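Local coordinates for protein arylsulfatase (Pseudoalteromonas sp. MB47, PDB 7AJ0) that probably hydrolyses sulfate esters of the algal polysaccharide fucoidan in an exo-acting manner, working as a hexamer with a calcium ion at its metal site, at residues V59-W64 with K270-N275; H266-I271 with V296-I301; M289-A294 with W333-Y338; P100-S105 with G343-T348; M96-T101 with V353-I358. All blocks are in the same frame, centred on the assembly; numbering follows the deposited sequence.

Burial is common to all five contacts, yet their chemistry changes with their place. Contact 5, about 7 Å from the chain centre to its own centre, is strand pairing packed with apolar side chains. Contacts 1 and 4 bring loops and a helix start together round one calcium ion, and are joined by the salt bridge of Asp-61 and Lys-345; they are polar and charged. Contacts 2 and 3 both use helix 290-311: the first is mostly apolar, against the end of a sheet strand, while the second, the farthest from the centre, mixes packing, water and neighbouring subunits. Contacts 1 and 2 share Lys-270 and Ile-271; contacts 4 and 5 share Pro-100 and Thr-101.

Contact 1. Residues V59-W64 with K270-N275; sequences VDDLGW and KIHNDN. With CA (calcium ion), chain G.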
# COMPACT_ATOMS: atom_id res chain seq x y z
N VAL A 59 -7.89 -35.45 -0.09
CA VAL A 59 -8.87 -34.40 0.16
C VAL A 59 -8.57 -33.22 -0.76
O VAL A 59 -7.40 -32.92 -1.04
CB VAL A 59 -8.88 -33.98 1.63
CG1 VAL A 59 -10.04 -33.04 1.91
CG2 VAL A 59 -8.95 -35.20 2.53
N ASP A 60 -9.62 -32.56 -1.23
CA ASP A 60 -9.49 -31.48 -2.20
C ASP A 60 -9.40 -30.14 -1.48
O ASP A 60 -10.25 -29.82 -0.64
CB ASP A 60 -10.67 -31.50 -3.16
CG ASP A 60 -10.42 -30.69 -4.42
OD1 ASP A 60 -9.33 -30.12 -4.56
OD2 ASP A 60 -11.32 -30.65 -5.28
N ASP A 61 -8.36 -29.36 -1.81
CA ASP A 61 -8.22 -27.99 -1.32
C ASP A 61 -8.19 -27.93 0.21
O ASP A 61 -8.75 -27.02 0.82
CB ASP A 61 -9.33 -27.09 -1.87
CG ASP A 61 -9.22 -26.88 -3.37
OD1 ASP A 61 -8.28 -27.43 -3.98
OD2 ASP A 61 -10.07 -26.16 -3.94
N LEU A 62 -7.53 -28.90 0.83
CA LEU A 62 -7.41 -28.96 2.27
C LEU A 62 -6.12 -28.26 2.71
O LEU A 62 -5.04 -28.57 2.20
CB LEU A 62 -7.41 -30.41 2.76
CG LEU A 62 -7.42 -30.61 4.28
CD1 LEU A 62 -8.81 -30.32 4.83
CD2 LEU A 62 -6.97 -32.02 4.65
N GLY A 63 -6.25 -27.33 3.65
CA GLY A 63 -5.10 -26.59 4.11
C GLY A 63 -4.23 -27.37 5.08
O GLY A 63 -4.67 -28.32 5.73
N TRP A 64 -2.97 -26.94 5.17
CA TRP A 64 -2.00 -27.60 6.04
C TRP A 64 -2.52 -27.71 7.47
O TRP A 64 -2.27 -28.70 8.16
CB TRP A 64 -0.68 -26.83 6.02
CG TRP A 64 0.47 -27.50 6.69
CD1 TRP A 64 1.39 -28.32 6.10
CD2 TRP A 64 0.85 -27.40 8.06
NE1 TRP A 64 2.32 -28.73 7.02
CE2 TRP A 64 2.01 -28.18 8.24
CE3 TRP A 64 0.32 -26.73 9.17
CZ2 TRP A 64 2.64 -28.31 9.47
CZ3 TRP A 64 0.96 -26.85 10.39
CH2 TRP A 64 2.11 -27.64 10.53
N LYS A 270 -15.02 -33.05 -1.56
CA LYS A 270 -14.77 -32.02 -0.56
C LYS A 270 -13.27 -31.80 -0.41
O LYS A 270 -12.47 -32.72 -0.63
CB LYS A 270 -15.40 -32.42 0.77
CG LYS A 270 -16.92 -32.35 0.76
CD LYS A 270 -17.52 -33.27 1.81
CE LYS A 270 -19.04 -33.17 1.81
NZ LYS A 270 -19.63 -33.50 0.48
N ILE A 271 -12.87 -30.59 -0.01
CA ILE A 271 -13.75 -29.49 0.35
C ILE A 271 -13.77 -28.40 -0.73
O ILE A 271 -13.75 -27.21 -0.42
CB ILE A 271 -13.34 -28.87 1.70
CG1 ILE A 271 -11.88 -28.39 1.65
CG2 ILE A 271 -13.52 -29.87 2.83
CD1 ILE A 271 -11.47 -27.58 2.86
N HIS A 272 -13.79 -28.82 -1.99
CA HIS A 272 -13.90 -27.87 -3.09
C HIS A 272 -15.26 -27.17 -3.04
O HIS A 272 -16.27 -27.75 -2.66
CB HIS A 272 -13.74 -28.59 -4.43
CG HIS A 272 -13.21 -27.72 -5.52
ND1 HIS A 272 -13.95 -26.70 -6.09
CD2 HIS A 272 -12.01 -27.71 -6.16
CE1 HIS A 272 -13.23 -26.11 -7.03
NE2 HIS A 272 -12.05 -26.70 -7.09
N ASN A 273 -15.26 -25.90 -3.43
CA ASN A 273 -16.52 -25.16 -3.53
C ASN A 273 -17.31 -25.64 -4.74
O ASN A 273 -16.74 -26.11 -5.73
CB ASN A 273 -16.25 -23.66 -3.64
CG ASN A 273 -15.90 -23.23 -5.05
OD1 ASN A 273 -14.83 -23.56 -5.56
ND2 ASN A 273 -16.80 -22.49 -5.69
N ASP A 274 -18.64 -25.54 -4.67
CA ASP A 274 -19.38 -25.08 -3.50
C ASP A 274 -19.72 -26.29 -2.63
O ASP A 274 -20.28 -27.27 -3.11
CB ASP A 274 -20.65 -24.35 -3.93
CG ASP A 274 -20.36 -23.21 -4.89
OD1 ASP A 274 -19.59 -22.30 -4.51
OD2 ASP A 274 -20.87 -23.24 -6.03
N ASN A 275 -19.37 -26.21 -1.34
CA ASN A 275 -19.52 -27.35 -0.45
C ASN A 275 -20.98 -27.55 -0.07
O ASN A 275 -21.65 -26.62 0.40
CB ASN A 275 -18.68 -27.17 0.81
CG ASN A 275 -17.24 -27.55 0.60
OD1 ASN A 275 -16.91 -28.74 0.52
ND2 ASN A 275 -16.36 -26.56 0.50
CA CA G . -7.63 -29.06 -5.41
O HOH W 1 -12.29 -24.96 -3.69
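Asp-60 meets a single peptide group of the opposite segment twice: its N donates to Lys-270 O (2.9 Å) and its O accepts from Ile-271 N (2.8 Å). This is possible because the Lys-270 to Ile-271 peptide is cis, which turns its C=O and N-H to the same side. Ile-271 keeps CG1 between its backbone N and carbonyl carbon (chi1 57°), and that carbon lies 3.2 Å from Asp-60 O. The imidazole of His-272 presents its CD2 to two carboxylates. Asp-60 OD2 comes to the ring edge at 3.1 Å, while Asp-61 OD2 approaches CD2 obliquely at 3.3 Å. On the other side of the ring, ND1 donates in the ring plane to Asn-273 O (2.9 Å), which fixes its rotation. With an alanine here, Asn-273 O is likely to lose its imidazole donor and a gap to open beside both carboxylates. Their outer oxygens form salt bridges, Asp-60 OD2 with Lys-157 and Asp-61 OD2 with Lys-345. The inner oxygens bind calcium, Asp-60 OD1 at 2.2 Å and Asp-61 OD1 at 2.3 Å. Two successive aspartates at the end of a central strand, joined here by Cys-102, Asp-325 and Asn-326, are the hallmark of the sulfatase metal site.

Contact 2. Residues H266-I271 with V296-I301; sequences HSFSKI and VEVDDI
Phe-268 reaches Val-298 because its CG stands anti to the carbonyl carbon (chi1 -65°), while Val-298 sets CG1 anti to its backbone N (chi1 165°) and so sends that methyl over the ring. The result is a CH-pi contact, with CG1 of Val-298 4.0 Å from the ring centroid of Phe-268 and only 11° off the normal. His-266 CD2 lies over the opposite face, 3.6 Å above the ring plane of Phe-268, and the ring is thus clasped between imidazole and methyl. Ile-301 comes in at the rim instead: its CG2 is 3.6 Å from Phe-268 CE1. The other methyl of Val-298, CG2, touches Lys-270 CB at 3.7 Å. The lysine chain slides past the valine and runs extended as far as CE, which lies beside Glu-297 OE1 (3.4 Å). The bend at the last torsion then turns NZ, which remains 4.1 Å from Glu-297 OE2, too far for a salt bridge; a water accepts from NZ and donates to OE2, and the direct ion pair of the lysine is with Asp-241. Gln-242 and the backbone N of Ala-278 also hold the glutamate. Helix 290-311 follows strand 262-267 and leads to strand 318-324, both parallel to strand 53-59 lying between them, whose Val-59 also touches Val-298. Such packing belongs to a beta-alpha-beta crossover, a basic element of the alkaline phosphatase-like alpha/beta fold.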
# COMPACT_ATOMS: atom_id res chain seq x y z
N HIS A 266 -8.88 -42.77 -3.15
CA HIS A 266 -10.18 -42.21 -2.80
C HIS A 266 -10.06 -40.69 -2.80
O HIS A 266 -9.46 -40.11 -1.89
CB HIS A 266 -10.65 -42.72 -1.44
CG HIS A 266 -12.04 -42.30 -1.10
ND1 HIS A 266 -13.15 -43.04 -1.46
CD2 HIS A 266 -12.52 -41.20 -0.46
CE1 HIS A 266 -14.24 -42.43 -1.04
NE2 HIS A 266 -13.88 -41.31 -0.43
N SER A 267 -10.62 -40.06 -3.83
CA SER A 267 -10.44 -38.64 -4.09
C SER A 267 -11.72 -37.91 -3.73
O SER A 267 -12.63 -37.77 -4.55
CB SER A 267 -10.06 -38.43 -5.57
OG SER A 267 -9.98 -37.06 -5.91
N PHE A 268 -11.79 -37.44 -2.48
CA PHE A 268 -12.96 -36.70 -2.03
C PHE A 268 -13.27 -35.55 -2.99
O PHE A 268 -12.37 -34.93 -3.55
CB PHE A 268 -12.74 -36.11 -0.63
CG PHE A 268 -12.58 -37.13 0.45
CD1 PHE A 268 -13.69 -37.62 1.12
CD2 PHE A 268 -11.33 -37.57 0.83
CE1 PHE A 268 -13.55 -38.55 2.13
CE2 PHE A 268 -11.18 -38.49 1.84
CZ PHE A 268 -12.29 -38.98 2.49
N SER A 269 -14.56 -35.27 -3.16
CA SER A 269 -14.95 -34.02 -3.80
C SER A 269 -14.74 -32.85 -2.84
O SER A 269 -14.33 -31.76 -3.26
CB SER A 269 -16.40 -34.07 -4.25
OG SER A 269 -16.82 -32.81 -4.74
N LYS A 270 -15.02 -33.05 -1.56
CA LYS A 270 -14.77 -32.02 -0.56
C LYS A 270 -13.27 -31.80 -0.41
O LYS A 270 -12.47 -32.72 -0.63
CB LYS A 270 -15.40 -32.42 0.77
CG LYS A 270 -16.92 -32.35 0.76
CD LYS A 270 -17.52 -33.27 1.81
CE LYS A 270 -19.04 -33.17 1.81
NZ LYS A 270 -19.63 -33.50 0.48
N ILE A 271 -12.87 -30.59 -0.01
CA ILE A 271 -13.75 -29.49 0.35
C ILE A 271 -13.77 -28.40 -0.73
O ILE A 271 -13.75 -27.21 -0.42
CB ILE A 271 -13.34 -28.87 1.70
CG1 ILE A 271 -11.88 -28.39 1.65
CG2 ILE A 271 -13.52 -29.87 2.83
CD1 ILE A 271 -11.47 -27.58 2.86
N VAL A 296 -16.17 -32.31 8.73
CA VAL A 296 -16.62 -33.38 9.62
C VAL A 296 -17.05 -34.60 8.81
O VAL A 296 -16.79 -35.75 9.21
CB VAL A 296 -17.77 -32.88 10.52
CG1 VAL A 296 -18.38 -34.02 11.31
CG2 VAL A 296 -17.25 -31.80 11.47
N GLU A 297 -17.69 -34.39 7.66
CA GLU A 297 -18.06 -35.51 6.80
C GLU A 297 -16.83 -36.24 6.29
O GLU A 297 -16.79 -37.48 6.30
CB GLU A 297 -18.92 -35.01 5.64
CG GLU A 297 -19.29 -36.10 4.62
CD GLU A 297 -20.52 -35.75 3.80
OE1 GLU A 297 -21.14 -34.70 4.06
OE2 GLU A 297 -20.87 -36.53 2.88
N VAL A 298 -15.82 -35.50 5.84
CA VAL A 298 -14.59 -36.14 5.36
C VAL A 298 -13.95 -36.97 6.45
O VAL A 298 -13.43 -38.07 6.20
CB VAL A 298 -13.62 -35.08 4.81
CG1 VAL A 298 -12.23 -35.67 4.65
CG2 VAL A 298 -14.13 -34.52 3.49
N ASP A 299 -13.96 -36.46 7.69
CA ASP A 299 -13.34 -37.19 8.79
C ASP A 299 -14.11 -38.46 9.12
O ASP A 299 -13.51 -39.49 9.46
CB ASP A 299 -13.24 -36.29 10.02
CG ASP A 299 -12.61 -37.00 11.21
OD1 ASP A 299 -11.38 -37.23 11.18
OD2 ASP A 299 -13.35 -37.34 12.16
N ASP A 300 -15.44 -38.41 9.03
CA ASP A 300 -16.24 -39.61 9.29
C ASP A 300 -16.02 -40.66 8.22
O ASP A 300 -15.89 -41.85 8.53
CB ASP A 300 -17.72 -39.25 9.38
CG ASP A 300 -18.10 -38.64 10.72
OD1 ASP A 300 -17.22 -38.55 11.61
OD2 ASP A 300 -19.27 -38.25 10.89
N ILE A 301 -15.97 -40.25 6.95
CA ILE A 301 -15.72 -41.21 5.88
C ILE A 301 -14.35 -41.83 6.04
O ILE A 301 -14.17 -43.04 5.84
CB ILE A 301 -15.89 -40.52 4.51
CG1 ILE A 301 -17.37 -40.18 4.28
CG2 ILE A 301 -15.35 -41.40 3.39
CD1 ILE A 301 -17.61 -39.19 3.15
O HOH W 2 -21.73 -35.79 0.46

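Contact 3. Residues M289-A294 with W333-Y338; sequences MPVRDA and WPDSGY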
# COMPACT_ATOMS: atom_id res chain seq x y z
N MET A 289 -20.89 -24.09 9.49
CA MET A 289 -20.72 -23.52 8.16
C MET A 289 -20.49 -24.65 7.17
O MET A 289 -19.91 -25.68 7.53
CB MET A 289 -19.55 -22.53 8.12
CG MET A 289 -19.84 -21.22 8.82
SD MET A 289 -20.97 -20.15 7.91
CE MET A 289 -19.92 -19.55 6.59
N PRO A 290 -20.93 -24.48 5.92
CA PRO A 290 -20.82 -25.60 4.96
C PRO A 290 -19.44 -26.22 4.86
O PRO A 290 -19.33 -27.45 4.85
CB PRO A 290 -21.25 -24.95 3.63
CG PRO A 290 -22.19 -23.87 4.04
CD PRO A 290 -21.65 -23.33 5.35
N VAL A 291 -18.37 -25.41 4.80
CA VAL A 291 -17.05 -25.98 4.59
C VAL A 291 -16.56 -26.72 5.82
O VAL A 291 -15.77 -27.67 5.71
CB VAL A 291 -16.06 -24.88 4.17
CG1 VAL A 291 -15.72 -23.98 5.35
CG2 VAL A 291 -14.80 -25.49 3.58
N ARG A 292 -16.99 -26.31 7.01
CA ARG A 292 -16.60 -27.03 8.22
C ARG A 292 -17.44 -28.28 8.42
O ARG A 292 -16.92 -29.33 8.84
CB ARG A 292 -16.73 -26.12 9.44
CG ARG A 292 -15.86 -24.87 9.39
CD ARG A 292 -14.37 -25.18 9.50
NE ARG A 292 -13.59 -23.94 9.56
CZ ARG A 292 -12.90 -23.41 8.55
NH1 ARG A 292 -12.85 -24.02 7.37
NH2 ARG A 292 -12.24 -22.28 8.73
N ASP A 293 -18.75 -28.20 8.14
CA ASP A 293 -19.58 -29.39 8.12
C ASP A 293 -19.01 -30.43 7.15
O ASP A 293 -19.03 -31.63 7.43
CB ASP A 293 -21.01 -29.04 7.73
CG ASP A 293 -21.73 -28.23 8.79
OD1 ASP A 293 -21.18 -28.07 9.91
OD2 ASP A 293 -22.84 -27.74 8.51
N ALA A 294 -18.51 -29.97 6.00
CA ALA A 294 -17.89 -30.87 5.04
C ALA A 294 -16.64 -31.51 5.61
O ALA A 294 -16.33 -32.67 5.31
CB ALA A 294 -17.56 -30.13 3.75
N TRP A 333 -13.80 -17.77 -0.18
CA TRP A 333 -14.16 -17.55 1.21
C TRP A 333 -15.61 -17.05 1.29
O TRP A 333 -16.03 -16.24 0.46
CB TRP A 333 -13.20 -16.53 1.84
CG TRP A 333 -13.37 -16.39 3.31
CD1 TRP A 333 -12.68 -17.07 4.28
CD2 TRP A 333 -14.30 -15.55 3.99
NE1 TRP A 333 -13.13 -16.69 5.52
CE2 TRP A 333 -14.13 -15.76 5.37
CE3 TRP A 333 -15.27 -14.63 3.57
CZ2 TRP A 333 -14.88 -15.09 6.33
CZ3 TRP A 333 -16.01 -13.97 4.52
CH2 TRP A 333 -15.81 -14.20 5.89
N PRO A 334 -16.40 -17.50 2.29
CA PRO A 334 -16.04 -18.35 3.43
C PRO A 334 -16.13 -19.85 3.18
O PRO A 334 -16.10 -20.63 4.13
CB PRO A 334 -17.08 -17.94 4.49
CG PRO A 334 -18.29 -17.63 3.68
CD PRO A 334 -17.80 -17.06 2.35
N ASP A 335 -16.25 -20.26 1.92
CA ASP A 335 -16.22 -21.67 1.56
C ASP A 335 -14.77 -22.10 1.31
O ASP A 335 -14.39 -22.51 0.21
CB ASP A 335 -17.11 -21.94 0.36
CG ASP A 335 -17.54 -23.39 0.25
OD1 ASP A 335 -17.09 -24.21 1.08
OD2 ASP A 335 -18.33 -23.71 -0.66
N SER A 336 -13.97 -22.00 2.37
CA SER A 336 -12.52 -22.13 2.26
C SER A 336 -11.96 -22.86 3.47
O SER A 336 -12.42 -22.66 4.60
CB SER A 336 -11.85 -20.75 2.17
OG SER A 336 -12.42 -19.97 1.13
N GLY A 337 -10.96 -23.70 3.22
CA GLY A 337 -10.19 -24.29 4.29
C GLY A 337 -9.25 -23.27 4.92
O GLY A 337 -9.27 -22.08 4.62
N TYR A 338 -8.39 -23.78 5.80
CA TYR A 338 -7.51 -22.94 6.59
C TYR A 338 -6.08 -23.44 6.52
O TYR A 338 -5.83 -24.65 6.59
CB TYR A 338 -7.96 -22.90 8.06
CG TYR A 338 -6.84 -22.56 9.01
CD1 TYR A 338 -6.35 -21.27 9.09
CD2 TYR A 338 -6.28 -23.53 9.83
CE1 TYR A 338 -5.33 -20.95 9.96
CE2 TYR A 338 -5.26 -23.22 10.71
CZ TYR A 338 -4.78 -21.93 10.77
OH TYR A 338 -3.76 -21.61 11.63
O HOH W 3 -18.57 -22.38 4.21
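Val-291 is the wedge of the tight part, pressed into the bend of the loop where the chain makes an inverse gamma turn about Asp-335. Its CG1, held between the backbone N and the carbonyl carbon (chi1 72°), lies 3.6 Å from both Pro-334 O and Ser-336 O. CB of the valine sits 3.3 Å from Asp-335 OD1, which is probably also hydrogen-bonded to Asn-275. The side of Pro-334, which is partly exposed, is joined less directly. There a water accepts from Val-291 N (3.1 Å) and donates to Pro-334 O (3.0 Å), and only the curled end of Met-289 makes apolar contact, CE to Pro-334 CG at 3.8 Å. Arg-292 reaches across on a bent chain; its NH1 donates to Ser-336 O at 3.1 Å, tilted 17° from the carbonyl plane. NE holds Ile-76 O, and NH2 holds Asn-471 O of a neighbouring subunit, whose Met-472 packs against Met-289 and Arg-292. A leucine in its place would probably leave these three carbonyl oxygens without their guanidinium donors and weaken the link between subunits. Met-289 is the N-cap of helix 290-311, whose first turn thus rests on the long loop between strand 318-324 and helix 350-353.

Contact 4. Residues P100-S105 with G343-T348; sequences PTCTSS and GGKGTT. With CA (calcium ion), chain G.
Lys-345 brings the end of its extended side chain against Cys-102. With CG anti to the backbone N (chi1 -176°) and every later torsion extended, Lys-345 CG passes 3.5 Å from Pro-100 O and NZ ends 3.1 Å from Cys-102 SG. The sulfur binds the calcium ion at 2.5 Å, while the ammonium forms a salt bridge with Asp-61, so the lysine grips another ligand of the metal. Pro-100 and Thr-348 make the second pairing: they lie side by side and point the same way, with Pro-100 CG 3.7 Å from Thr-348 CG2. The proline CB also rests on Thr-347 O at 3.6 Å. Between these two pairings the backbones join, Gly-346 N donating to Pro-100 O at 2.9 Å and 160°, tilted from the carbonyl plane. Gly-346 is the third residue of a type II beta turn from Gly-344 to Thr-347, where its positive phi suits glycine; Thr-347 OG1 steadies the turn by donating to Gly-344 O (2.9 Å). Cys-102 begins a Cys-Thr-Ser-Ser-Arg sequence that resembles the sulfatase signature (Cys-X-Pro/Ala-X-Arg), though with serine at the third place; in active relatives that cysteine is converted to formylglycine. It opens helix 102-111, directly after the loop from strand 91-97, and the loop facing it precedes helix 350-353 and packs through Thr-347 and Thr-348 on Phe-444 of strand 442-446.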
# COMPACT_ATOMS: atom_id res chain seq x y z
N PRO A 100 0.49 -26.20 -7.01
CA PRO A 100 -0.38 -25.11 -6.55
C PRO A 100 -1.84 -25.22 -6.96
O PRO A 100 -2.67 -24.47 -6.42
CB PRO A 100 0.26 -23.86 -7.19
CG PRO A 100 1.63 -24.28 -7.61
CD PRO A 100 1.50 -25.72 -7.97
N THR A 101 -2.21 -26.12 -7.88
CA THR A 101 -3.58 -26.20 -8.36
C THR A 101 -3.98 -27.65 -8.58
O THR A 101 -3.14 -28.56 -8.58
CB THR A 101 -3.76 -25.39 -9.66
OG1 THR A 101 -2.75 -25.76 -10.60
CG2 THR A 101 -3.67 -23.90 -9.37
N CYS A 102 -5.28 -27.86 -8.80
CA CYS A 102 -5.87 -29.20 -8.75
C CYS A 102 -5.28 -30.11 -9.82
O CYS A 102 -4.69 -31.15 -9.51
CB CYS A 102 -7.39 -29.11 -8.92
SG CYS A 102 -8.26 -28.11 -7.69
N THR A 103 -5.46 -29.75 -11.09
CA THR A 103 -5.05 -30.62 -12.18
C THR A 103 -3.56 -30.92 -12.11
O THR A 103 -3.13 -32.04 -12.40
CB THR A 103 -5.40 -29.99 -13.52
OG1 THR A 103 -6.81 -29.78 -13.60
CG2 THR A 103 -4.94 -30.87 -14.67
N SER A 104 -2.75 -29.93 -11.72
CA SER A 104 -1.31 -30.12 -11.69
C SER A 104 -0.90 -31.10 -10.60
O SER A 104 -0.03 -31.96 -10.82
CB SER A 104 -0.62 -28.77 -11.49
OG SER A 104 -0.72 -27.97 -12.66
N SER A 105 -1.52 -31.00 -9.42
CA SER A 105 -1.18 -31.91 -8.33
C SER A 105 -1.66 -33.33 -8.60
O SER A 105 -0.99 -34.30 -8.24
CB SER A 105 -1.79 -31.40 -7.02
OG SER A 105 -1.10 -30.25 -6.55
N GLY A 343 -0.51 -16.92 1.62
CA GLY A 343 -1.11 -17.20 0.34
C GLY A 343 -2.08 -18.37 0.42
O GLY A 343 -2.78 -18.59 1.41
N GLY A 344 -2.12 -19.14 -0.67
CA GLY A 344 -3.03 -20.27 -0.75
C GLY A 344 -3.00 -20.87 -2.14
O GLY A 344 -2.05 -20.66 -2.90
N LYS A 345 -4.05 -21.63 -2.45
CA LYS A 345 -4.17 -22.25 -3.77
C LYS A 345 -3.93 -21.23 -4.87
O LYS A 345 -4.38 -20.08 -4.79
CB LYS A 345 -5.56 -22.87 -3.92
CG LYS A 345 -5.79 -23.64 -5.20
CD LYS A 345 -7.26 -24.02 -5.32
CE LYS A 345 -7.52 -24.98 -6.46
NZ LYS A 345 -8.97 -25.32 -6.54
N GLY A 346 -3.20 -21.65 -5.90
CA GLY A 346 -2.90 -20.79 -7.02
C GLY A 346 -1.62 -19.99 -6.89
O GLY A 346 -1.35 -19.14 -7.75
N THR A 347 -0.82 -20.24 -5.86
CA THR A 347 0.45 -19.56 -5.68
C THR A 347 1.46 -20.55 -5.14
O THR A 347 1.10 -21.58 -4.56
CB THR A 347 0.34 -18.36 -4.72
OG1 THR A 347 0.12 -18.83 -3.39
CG2 THR A 347 -0.79 -17.44 -5.13
N THR A 348 2.74 -20.24 -5.34
CA THR A 348 3.82 -21.04 -4.78
C THR A 348 4.34 -20.48 -3.46
O THR A 348 5.47 -20.77 -3.07
CB THR A 348 4.96 -21.17 -5.79
OG1 THR A 348 5.26 -19.88 -6.35
CG2 THR A 348 4.58 -22.15 -6.89
CA CA G . -7.63 -29.06 -5.41

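Contact 5. Residues M96-T101 with V353-I358; sequences MYSQPT and VRIPGI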
# COMPACT_ATOMS: atom_id res chain seq x y z
N MET A 96 5.32 -31.84 3.68
CA MET A 96 4.79 -32.51 2.49
C MET A 96 4.33 -31.45 1.50
O MET A 96 3.73 -30.44 1.89
CB MET A 96 3.63 -33.42 2.88
CG MET A 96 2.91 -34.09 1.73
SD MET A 96 3.89 -35.32 0.86
CE MET A 96 2.57 -36.26 0.11
N TYR A 97 4.61 -31.68 0.22
CA TYR A 97 4.42 -30.65 -0.79
C TYR A 97 3.60 -31.16 -1.97
O TYR A 97 3.71 -32.32 -2.36
CB TYR A 97 5.78 -30.13 -1.30
CG TYR A 97 6.40 -29.13 -0.36
CD1 TYR A 97 6.03 -27.80 -0.40
CD2 TYR A 97 7.33 -29.53 0.59
CE1 TYR A 97 6.57 -26.88 0.48
CE2 TYR A 97 7.89 -28.62 1.46
CZ TYR A 97 7.50 -27.29 1.40
OH TYR A 97 8.05 -26.38 2.27
N SER A 98 2.78 -30.26 -2.52
CA SER A 98 1.95 -30.54 -3.68
C SER A 98 2.23 -29.51 -4.76
O SER A 98 3.15 -28.70 -4.62
CB SER A 98 0.48 -30.52 -3.29
OG SER A 98 0.07 -29.21 -2.93
N GLN A 99 1.45 -29.52 -5.83
CA GLN A 99 1.45 -28.44 -6.81
C GLN A 99 0.45 -27.38 -6.39
O GLN A 99 -0.37 -27.59 -5.49
CB GLN A 99 1.13 -29.00 -8.19
CG GLN A 99 2.03 -30.15 -8.60
CD GLN A 99 3.49 -29.77 -8.62
OE1 GLN A 99 3.90 -28.87 -9.36
NE2 GLN A 99 4.29 -30.43 -7.80
N PRO A 100 0.49 -26.20 -7.01
CA PRO A 100 -0.38 -25.11 -6.55
C PRO A 100 -1.84 -25.22 -6.96
O PRO A 100 -2.67 -24.47 -6.42
CB PRO A 100 0.26 -23.86 -7.19
CG PRO A 100 1.63 -24.28 -7.61
CD PRO A 100 1.50 -25.72 -7.97
N THR A 101 -2.21 -26.12 -7.88
CA THR A 101 -3.58 -26.20 -8.36
C THR A 101 -3.98 -27.65 -8.58
O THR A 101 -3.14 -28.56 -8.58
CB THR A 101 -3.76 -25.39 -9.66
OG1 THR A 101 -2.75 -25.76 -10.60
CG2 THR A 101 -3.67 -23.90 -9.37
N VAL A 353 1.28 -24.87 -1.44
CA VAL A 353 1.94 -26.12 -1.79
C VAL A 353 2.28 -26.97 -0.57
O VAL A 353 2.40 -28.19 -0.68
CB VAL A 353 3.22 -25.83 -2.61
CG1 VAL A 353 2.86 -25.26 -3.97
CG2 VAL A 353 4.13 -24.88 -1.85
N ARG A 354 2.43 -26.34 0.60
CA ARG A 354 2.72 -27.09 1.82
C ARG A 354 1.41 -27.62 2.39
O ARG A 354 0.59 -26.85 2.89
CB ARG A 354 3.45 -26.22 2.83
CG ARG A 354 4.18 -27.02 3.90
CD ARG A 354 4.95 -26.12 4.85
NE ARG A 354 5.59 -26.88 5.92
CZ ARG A 354 6.37 -26.34 6.85
NH1 ARG A 354 6.62 -25.04 6.84
NH2 ARG A 354 6.91 -27.11 7.79
N ILE A 355 1.23 -28.94 2.33
CA ILE A 355 -0.08 -29.55 2.52
C ILE A 355 0.02 -30.62 3.60
O ILE A 355 1.12 -31.11 3.92
CB ILE A 355 -0.61 -30.17 1.20
CG1 ILE A 355 0.49 -31.02 0.57
CG2 ILE A 355 -1.06 -29.09 0.25
CD1 ILE A 355 0.03 -32.37 0.10
N PRO A 356 -1.12 -31.03 4.17
CA PRO A 356 -1.10 -32.11 5.16
C PRO A 356 -0.67 -33.42 4.53
O PRO A 356 -0.95 -33.70 3.36
CB PRO A 356 -2.55 -32.18 5.65
CG PRO A 356 -3.22 -30.95 5.13
CD PRO A 356 -2.48 -30.55 3.90
N GLY A 357 0.02 -34.24 5.33
CA GLY A 357 0.46 -35.54 4.87
C GLY A 357 0.65 -36.52 6.01
O GLY A 357 1.50 -36.32 6.88
N ILE A 358 -0.14 -37.59 6.02
CA ILE A 358 -0.12 -38.57 7.09
C ILE A 358 0.08 -39.95 6.49
O ILE A 358 -0.59 -40.31 5.52
CB ILE A 358 -1.42 -38.54 7.92
CG1 ILE A 358 -1.63 -37.16 8.53
CG2 ILE A 358 -1.38 -39.61 9.01
CD1 ILE A 358 -3.06 -36.90 8.96
O HOH W 4 3.24 -31.23 5.36
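Met-96 and Tyr-97 end a strand that runs antiparallel to the one holding Arg-354 and Ile-355, within the mixed sheet of this alkaline phosphatase-like fold. Ile-355 N donates to Met-96 O (2.9 Å), and past the non-hydrogen-bonded pair of Tyr-97 and Arg-354, Ser-98 N donates to Val-353 O (2.8 Å). Val-353 is the main bump. Its CG2 lies at the edge of the Tyr-97 ring, in plane and 3.8 Å from CD1, while CG1 stands anti to the carbonyl carbon (chi1 -68°) and fits alongside Pro-100, 4.0 Å from its CG. Ile-355 fills the hollow between Met-96 and Ser-98: CD1 meets Met-96 CG at 3.7 Å, and CG2 meets Ser-98 OG at 3.4 Å. Gly-357 provides the matching dent, since a side chain there would run into the methionine CG. The Tyr-97 ring crosses the extended Arg-354 chain at a slant, ring and guanidinium planes 20° apart; its OH bonds to Glu-350 and Arg-433, whereas the arginine NH2 holds Thr-94 O of its own chain and Ala-75 O of a neighbouring subunit. At the far end a water joins the two strands, accepting from Met-96 N at 2.7 Å and donating to Ile-355 O at 2.6 Å.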